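Local coordinates for coiled-coil and C2 domain-containing protein 1-like (Drosophila melanogaster, PDB 6EI6) that binds monophosphorylated phosphatidylinositols through its C2 domain and regulates the ESCRT pathway, probably by preventing inappropriate polymerisation of the ESCRT-III subunit Shrub, at residues Y130-P135 / T208-V213; V160-S165 / Y198-F203; H191-E196 / V245-R250. All coordinates share one frame; numbering follows the deposited sequence.

Interaction 1 (Y130-P135 / T208-V213); sequences YNVANP and TLIGTV
Ile210 carries the whole of this contact on one methyl group: its CD1 reaches from strand 208-216 toward the loop 130-135 and meets both Val132 and Tyr130. Ile210 CD1 lies 3.9 Å from Val132 CG1 and 4.2 Å from Tyr130 CD2, so a single carbon sits against an aliphatic branch and a ring. The Tyr130 and Ile210 side chains cross at about a right angle, and the methyl approaches the ring obliquely. Two torsions of Ile210 put it there: CG1 stands beside the backbone N (chi1 -61°), and CD1 is then carried straight outward with chi2 at -171°. On the loop side, Val132 offers CG1, set beside its own backbone N (chi1 -67°).

Hydrogen bonding shapes the two backbones separately. Asn131 is the centre of an inverse gamma turn, in which Val132 N reaches Tyr130 O at 3.1 Å in a weak bond; this turn is consistent with Tyr130 and Val132 facing the same methyl. On the strand, Ile210 and Gly211 both face Ile197 of strand 192-199, a classic beta bulge; of the bulge pair Ile210 carries the side chain, and it points toward the loop. The phenol end of Tyr130 is hydrogen-bonded to the hydroxyl of Tyr169, which helps set the ring's position, and Ile197, Leu232 and Thr140 pack on the same side chain.

Within the C2 domain, the contact joins the loop between strands 119-128 and 140-145 to the outermost strand of one sheet. Its chemistry is purely apolar across the two segments: 121 Å² is buried, and the hold of loop on strand here probably depends on close packing and partial exclusion of water.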
# COMPACT_ATOMS: atom_id res chain seq x y z
N TYR A 130 4.96 8.14 22.49
CA TYR A 130 6.42 8.20 22.40
C TYR A 130 7.04 7.86 23.75
O TYR A 130 6.51 8.21 24.81
CB TYR A 130 6.87 9.60 21.97
CG TYR A 130 6.41 10.08 20.60
CD1 TYR A 130 6.08 9.18 19.59
CD2 TYR A 130 6.32 11.44 20.32
CE1 TYR A 130 5.66 9.64 18.33
CE2 TYR A 130 5.90 11.90 19.07
CZ TYR A 130 5.56 11.01 18.08
OH TYR A 130 5.15 11.49 16.85
N ASN A 131 8.17 7.15 23.71
CA ASN A 131 8.87 6.77 24.94
C ASN A 131 9.90 7.84 25.28
O ASN A 131 11.11 7.67 25.09
CB ASN A 131 9.52 5.40 24.78
CG ASN A 131 10.21 4.94 26.06
OD1 ASN A 131 9.56 4.84 27.10
ND2 ASN A 131 11.51 4.66 25.99
N VAL A 132 9.39 8.96 25.79
CA VAL A 132 10.21 10.10 26.15
C VAL A 132 10.30 10.20 27.67
O VAL A 132 9.67 9.45 28.41
CB VAL A 132 9.65 11.41 25.56
CG1 VAL A 132 9.77 11.41 24.05
CG2 VAL A 132 8.20 11.62 25.99
N ALA A 133 11.10 11.17 28.14
CA ALA A 133 11.16 11.47 29.57
C ALA A 133 10.07 12.43 30.00
O ALA A 133 9.78 12.53 31.19
CB ALA A 133 12.54 12.03 29.92
N ASN A 134 9.46 13.06 29.11
CA ASN A 134 8.47 13.97 29.63
C ASN A 134 7.07 13.39 29.47
O ASN A 134 6.83 12.52 28.63
CB ASN A 134 8.53 15.31 28.90
CG ASN A 134 9.94 15.67 28.52
OD1 ASN A 134 10.50 15.12 27.56
ND2 ASN A 134 10.55 16.59 29.28
N PRO A 135 6.14 13.83 30.29
CA PRO A 135 4.73 13.53 30.02
C PRO A 135 4.21 14.47 28.95
O PRO A 135 4.44 14.27 27.74
CB PRO A 135 4.05 13.77 31.38
CG PRO A 135 4.95 14.76 32.10
CD PRO A 135 6.35 14.55 31.57
N THR A 208 15.96 17.04 19.49
CA THR A 208 16.35 15.65 19.70
C THR A 208 15.56 14.71 18.78
O THR A 208 14.32 14.75 18.74
CB THR A 208 16.14 15.26 21.16
OG1 THR A 208 16.76 16.23 22.02
CG2 THR A 208 16.76 13.89 21.42
N LEU A 209 16.29 13.87 18.05
CA LEU A 209 15.71 12.80 17.24
C LEU A 209 15.11 11.73 18.16
O LEU A 209 15.83 10.93 18.75
CB LEU A 209 16.78 12.21 16.33
CG LEU A 209 16.33 11.09 15.38
CD1 LEU A 209 15.14 11.54 14.51
CD2 LEU A 209 17.50 10.62 14.52
N ILE A 210 13.78 11.72 18.28
CA ILE A 210 13.09 10.72 19.08
C ILE A 210 13.13 9.34 18.42
O ILE A 210 13.30 8.31 19.09
CB ILE A 210 11.64 11.16 19.31
CG1 ILE A 210 11.61 12.48 20.06
CG2 ILE A 210 10.87 10.08 20.04
CD1 ILE A 210 10.24 12.83 20.50
N GLY A 211 12.91 9.28 17.10
CA GLY A 211 12.95 8.01 16.39
C GLY A 211 12.67 8.20 14.92
O GLY A 211 12.17 9.25 14.48
N THR A 212 13.00 7.16 14.16
CA THR A 212 12.83 7.13 12.71
C THR A 212 11.84 6.03 12.31
O THR A 212 11.74 4.98 12.97
CB THR A 212 14.18 6.94 12.02
OG1 THR A 212 15.02 8.06 12.32
CG2 THR A 212 14.01 6.89 10.50
N VAL A 213 11.09 6.30 11.23
CA VAL A 213 10.18 5.35 10.60
C VAL A 213 10.44 5.38 9.10
O VAL A 213 10.43 6.45 8.48
CB VAL A 213 8.71 5.70 10.89
CG1 VAL A 213 7.81 4.90 10.00
CG2 VAL A 213 8.38 5.49 12.37

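Interaction 2 (V160-S165 / Y198-F203); sequences VIRDTS and YSRGGF
Arg200 stretches from the end of strand 192-199 across to the loop 160-165, where Val160 and Arg162 receive its guanidinium group. Its CB points toward that loop and already lies 4.2 Å from Val160 CG1; CG leaves it anti to the backbone N (chi1 -157°). CD swings away, but the chain bends at both chi2 and chi3, and these two bends bring the planar head back to the same methyl. The approach is closest at CZ, where Val160 CG1 stands 3.9 Å away, over the centre of one face of the guanidinium. NH1 lies 4.2 Å from Val160 CG1. NH2 keeps to that methyl as well, 4.0 Å from Val160 CG1, and also meets the aliphatic part of Arg162 at 3.8 Å from CG and 4.0 Å from CD.

The two arginines run side by side and point the same way, their guanidinium planes turned 46° apart. Arg162 NE remains 4.7 Å from Arg200 NH2, so the two positive groups are near without touching, and some mutual repulsion is probable. Asp139 probably eases it: its carboxylate forms a long, weak ion pair with Arg200 NH2, and Arg162 also packs on this residue. What crosses between the segments is therefore a flat cation laid against a methyl and a methylene chain.

This is a surface contact of the C2 domain. The loop 160-165 connects strands 155-157 and 171-176, which belong to different sheets, while Arg200 starts the loop that leads from strand 192-199 to strand 208-216. Strand 140-145 lies between strands 155-157 and 192-199 in their sheet, and Val160 rests on its Tyr141.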
# COMPACT_ATOMS: atom_id res chain seq x y z
N VAL A 160 4.65 22.07 14.91
CA VAL A 160 5.08 21.58 16.20
C VAL A 160 3.81 21.50 17.05
O VAL A 160 3.25 22.52 17.46
CB VAL A 160 6.15 22.48 16.85
CG1 VAL A 160 6.64 21.87 18.16
CG2 VAL A 160 7.32 22.73 15.87
N ILE A 161 3.33 20.28 17.28
CA ILE A 161 2.34 20.11 18.34
C ILE A 161 3.05 20.34 19.66
O ILE A 161 4.26 20.07 19.80
CB ILE A 161 1.67 18.72 18.28
CG1 ILE A 161 2.70 17.62 18.54
CG2 ILE A 161 0.96 18.54 16.96
CD1 ILE A 161 2.93 17.28 20.02
N ARG A 162 2.30 20.84 20.64
CA ARG A 162 2.86 21.16 21.94
C ARG A 162 2.17 20.31 22.99
O ARG A 162 0.94 20.17 22.97
CB ARG A 162 2.73 22.66 22.26
CG ARG A 162 3.63 23.58 21.38
CD ARG A 162 3.18 25.06 21.42
NE ARG A 162 2.51 25.49 20.19
CZ ARG A 162 1.56 26.42 20.13
NH1 ARG A 162 1.16 27.05 21.23
NH2 ARG A 162 1.00 26.73 18.96
N ASP A 163 2.97 19.70 23.87
CA ASP A 163 2.52 19.18 25.15
C ASP A 163 1.70 17.90 25.03
O ASP A 163 0.55 17.85 25.48
CB ASP A 163 1.71 20.24 25.90
CG ASP A 163 2.49 21.55 26.13
OD1 ASP A 163 3.65 21.66 25.71
OD2 ASP A 163 1.90 22.49 26.72
N THR A 164 2.29 16.85 24.45
CA THR A 164 1.66 15.53 24.42
C THR A 164 2.60 14.45 23.90
O THR A 164 3.30 14.65 22.90
CB THR A 164 0.38 15.54 23.58
OG1 THR A 164 -0.04 14.19 23.35
CG2 THR A 164 0.57 16.24 22.25
N SER A 165 2.60 13.30 24.59
CA SER A 165 3.32 12.10 24.15
C SER A 165 2.64 11.41 22.96
O SER A 165 3.26 10.54 22.33
CB SER A 165 3.42 11.12 25.32
OG SER A 165 4.25 10.00 25.04
N TYR A 198 11.00 14.40 15.91
CA TYR A 198 11.91 15.24 16.68
C TYR A 198 11.19 15.89 17.84
O TYR A 198 10.04 16.33 17.71
CB TYR A 198 12.52 16.33 15.81
CG TYR A 198 13.68 15.91 14.95
CD1 TYR A 198 14.98 15.94 15.42
CD2 TYR A 198 13.48 15.52 13.63
CE1 TYR A 198 16.04 15.57 14.62
CE2 TYR A 198 14.54 15.16 12.83
CZ TYR A 198 15.81 15.18 13.33
OH TYR A 198 16.86 14.81 12.51
N SER A 199 11.87 15.94 19.00
CA SER A 199 11.42 16.78 20.11
C SER A 199 12.04 18.16 19.97
O SER A 199 13.19 18.30 19.54
CB SER A 199 11.80 16.17 21.46
OG SER A 199 13.20 16.29 21.68
N ARG A 200 11.26 19.19 20.32
CA ARG A 200 11.68 20.59 20.12
C ARG A 200 12.44 21.05 21.36
O ARG A 200 11.83 21.39 22.38
CB ARG A 200 10.47 21.48 19.85
CG ARG A 200 10.79 22.77 19.11
CD ARG A 200 10.64 23.99 20.02
NE ARG A 200 9.31 24.13 20.62
CZ ARG A 200 8.30 24.86 20.11
NH1 ARG A 200 8.47 25.54 18.98
NH2 ARG A 200 7.13 24.90 20.75
N GLY A 201 13.77 21.05 21.26
CA GLY A 201 14.57 21.61 22.34
C GLY A 201 14.31 23.10 22.48
O GLY A 201 14.12 23.81 21.49
N GLY A 202 14.29 23.58 23.71
CA GLY A 202 13.89 24.95 23.97
C GLY A 202 14.98 25.98 23.72
O GLY A 202 15.85 25.82 22.85
N PHE A 203 14.92 27.05 24.52
CA PHE A 203 15.90 28.13 24.50
C PHE A 203 17.33 27.59 24.52
O PHE A 203 17.71 26.86 25.44
CB PHE A 203 15.64 29.04 25.70
CG PHE A 203 16.58 30.19 25.80
CD1 PHE A 203 16.47 31.26 24.93
CD2 PHE A 203 17.57 30.21 26.79
CE1 PHE A 203 17.33 32.33 25.02
CE2 PHE A 203 18.46 31.28 26.88
CZ PHE A 203 18.33 32.35 25.99

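Interaction 3 (H191-E196 / V245-R250); sequences HGVKFE and VKIRVR. With SO4 (sulfate ion), chain C.
Strands 192-199 and 241-249 run past each other here with backbones about 9 Å apart, Val193 being nearest Ile247 at 9.1 Å between CA atoms, a spacing that belongs to two sheets packed face to face. This is the core of the C2 beta-sandwich: strand 192-199 lies in one four-stranded sheet and strand 241-249 in the other, and alternate residues of each send their side chains inward.

Phe195 and Val245 come from opposite directions. Val245 lays both methyls over the same face of the ring: CG2 above it, set toward the rim on the CE2 side, in a CH-pi contact 3.9 Å from the ring centroid and 19° off the normal, and CG1 farther out past CZ, 3.4 Å from that atom. With CG beside the backbone N (chi1 -62°), Phe195 directs the CZ end of its ring across the interface. Two residues along each strand, Val193 CG2 and Ile247 CD1 meet tip to tip at 4.0 Å. Ile122 of strand 119-128 also touches Val193 and Phe195, and Val144 of strand 140-145 packs beside them, so both sheets contribute to the same buried layer.

At the start of strand 192-199 a sulfate, probably from the crystallisation liquor, is bonded by Lys216, His191 and Gly192. His191 ND1 donates in the ring plane to its O2 at 2.9 Å with an N-H...O angle of 160°, and Gly192 N reaches its O1 at 3.2 Å.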
# COMPACT_ATOMS: atom_id res chain seq x y z
N HIS A 191 12.44 1.57 -2.86
CA HIS A 191 12.81 2.62 -1.92
C HIS A 191 11.58 3.03 -1.10
O HIS A 191 10.50 2.45 -1.24
CB HIS A 191 13.44 3.80 -2.67
CG HIS A 191 14.72 3.43 -3.37
ND1 HIS A 191 15.77 2.80 -2.74
CD2 HIS A 191 15.10 3.60 -4.66
CE1 HIS A 191 16.75 2.60 -3.61
NE2 HIS A 191 16.37 3.08 -4.78
N GLY A 192 11.77 4.02 -0.24
CA GLY A 192 10.74 4.36 0.72
C GLY A 192 10.77 5.83 1.10
O GLY A 192 11.59 6.61 0.61
N VAL A 193 9.84 6.18 1.98
CA VAL A 193 9.70 7.52 2.56
C VAL A 193 10.19 7.47 4.00
O VAL A 193 9.80 6.57 4.76
CB VAL A 193 8.22 7.96 2.51
CG1 VAL A 193 8.08 9.37 3.00
CG2 VAL A 193 7.68 7.79 1.11
N LYS A 194 11.00 8.45 4.40
CA LYS A 194 11.61 8.50 5.72
C LYS A 194 10.88 9.52 6.59
O LYS A 194 10.68 10.66 6.18
CB LYS A 194 13.10 8.85 5.61
CG LYS A 194 13.89 8.84 6.95
CD LYS A 194 15.30 9.53 6.82
CE LYS A 194 16.39 8.54 6.43
NZ LYS A 194 17.65 9.23 6.00
N PHE A 195 10.48 9.11 7.80
CA PHE A 195 9.84 9.99 8.77
C PHE A 195 10.74 10.11 9.99
O PHE A 195 11.01 9.11 10.66
CB PHE A 195 8.47 9.46 9.21
CG PHE A 195 7.49 9.36 8.10
CD1 PHE A 195 7.47 8.25 7.26
CD2 PHE A 195 6.58 10.39 7.88
CE1 PHE A 195 6.58 8.17 6.22
CE2 PHE A 195 5.68 10.31 6.84
CZ PHE A 195 5.68 9.19 6.01
N GLU A 196 11.17 11.33 10.32
CA GLU A 196 12.01 11.56 11.49
C GLU A 196 11.22 12.33 12.54
O GLU A 196 10.71 13.41 12.25
CB GLU A 196 13.29 12.29 11.11
CG GLU A 196 14.20 11.40 10.30
CD GLU A 196 15.39 12.13 9.74
OE1 GLU A 196 15.47 13.35 9.94
OE2 GLU A 196 16.25 11.48 9.09
N VAL A 245 0.60 6.82 9.60
CA VAL A 245 0.96 7.49 8.35
C VAL A 245 0.13 6.91 7.20
O VAL A 245 -0.24 5.73 7.20
CB VAL A 245 2.48 7.32 8.14
CG1 VAL A 245 2.84 7.36 6.68
CG2 VAL A 245 3.23 8.38 8.92
N LYS A 246 -0.19 7.76 6.22
CA LYS A 246 -0.81 7.34 4.97
C LYS A 246 0.05 7.76 3.79
O LYS A 246 0.67 8.83 3.82
CB LYS A 246 -2.20 7.95 4.81
CG LYS A 246 -3.18 7.63 5.93
CD LYS A 246 -4.42 8.48 5.74
CE LYS A 246 -5.59 7.89 6.49
NZ LYS A 246 -6.80 8.73 6.29
N ILE A 247 0.12 6.92 2.76
CA ILE A 247 0.71 7.31 1.48
C ILE A 247 -0.28 6.94 0.38
O ILE A 247 -0.71 5.79 0.28
CB ILE A 247 2.06 6.64 1.24
CG1 ILE A 247 2.93 6.72 2.50
CG2 ILE A 247 2.75 7.30 0.05
CD1 ILE A 247 4.28 6.09 2.31
N ARG A 248 -0.65 7.92 -0.42
CA ARG A 248 -1.78 7.76 -1.32
C ARG A 248 -1.42 8.22 -2.72
O ARG A 248 -0.77 9.24 -2.90
CB ARG A 248 -2.98 8.55 -0.82
CG ARG A 248 -3.35 8.24 0.62
CD ARG A 248 -4.49 9.13 1.09
NE ARG A 248 -5.73 8.88 0.33
CZ ARG A 248 -6.24 9.74 -0.55
NH1 ARG A 248 -5.64 10.91 -0.79
NH2 ARG A 248 -7.38 9.44 -1.18
N VAL A 249 -1.88 7.45 -3.71
CA VAL A 249 -1.78 7.84 -5.12
C VAL A 249 -3.16 7.72 -5.75
O VAL A 249 -4.08 7.11 -5.19
CB VAL A 249 -0.75 7.01 -5.89
CG1 VAL A 249 0.64 7.38 -5.44
CG2 VAL A 249 -1.02 5.53 -5.66
N ARG A 250 -3.31 8.37 -6.91
CA ARG A 250 -4.58 8.29 -7.64
C ARG A 250 -4.84 6.87 -8.15
O ARG A 250 -5.98 6.40 -8.13
CB ARG A 250 -4.59 9.28 -8.80
CG ARG A 250 -5.28 8.75 -10.04
CD ARG A 250 -5.90 9.82 -10.90
NE ARG A 250 -7.22 10.20 -10.39
CZ ARG A 250 -8.08 10.99 -11.04
NH1 ARG A 250 -7.76 11.46 -12.22
NH2 ARG A 250 -9.25 11.29 -10.49
S SO4 C . 15.30 3.48 1.01
O1 SO4 C . 14.81 4.67 0.30
O2 SO4 C . 16.12 2.64 0.12
O3 SO4 C . 14.15 2.71 1.51
O4 SO4 C . 16.15 3.91 2.13

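All three contacts belong to the C2 sandwich and share the hairpin of strands 192-199 and 208-216. Interactions 1 and 2 lie at one end of the domain, their centres 10 Å apart; interaction 3 is 20 Å from the first and 23 Å from the second, nearer the chain's centre (about 9 Å from it). In sequence the first segments run 130-135, 160-165, 191-196, followed by 198-203, 208-213 and 245-250. Interaction 2 thus falls wholly between the halves of interaction 1, while interaction 3 alternates with both. Backbone bonds Thr208-Ser199 and Val213-Phe195 tie the strands together, linking the loops at the end to the buried core of the phosphoinositide-binding domain.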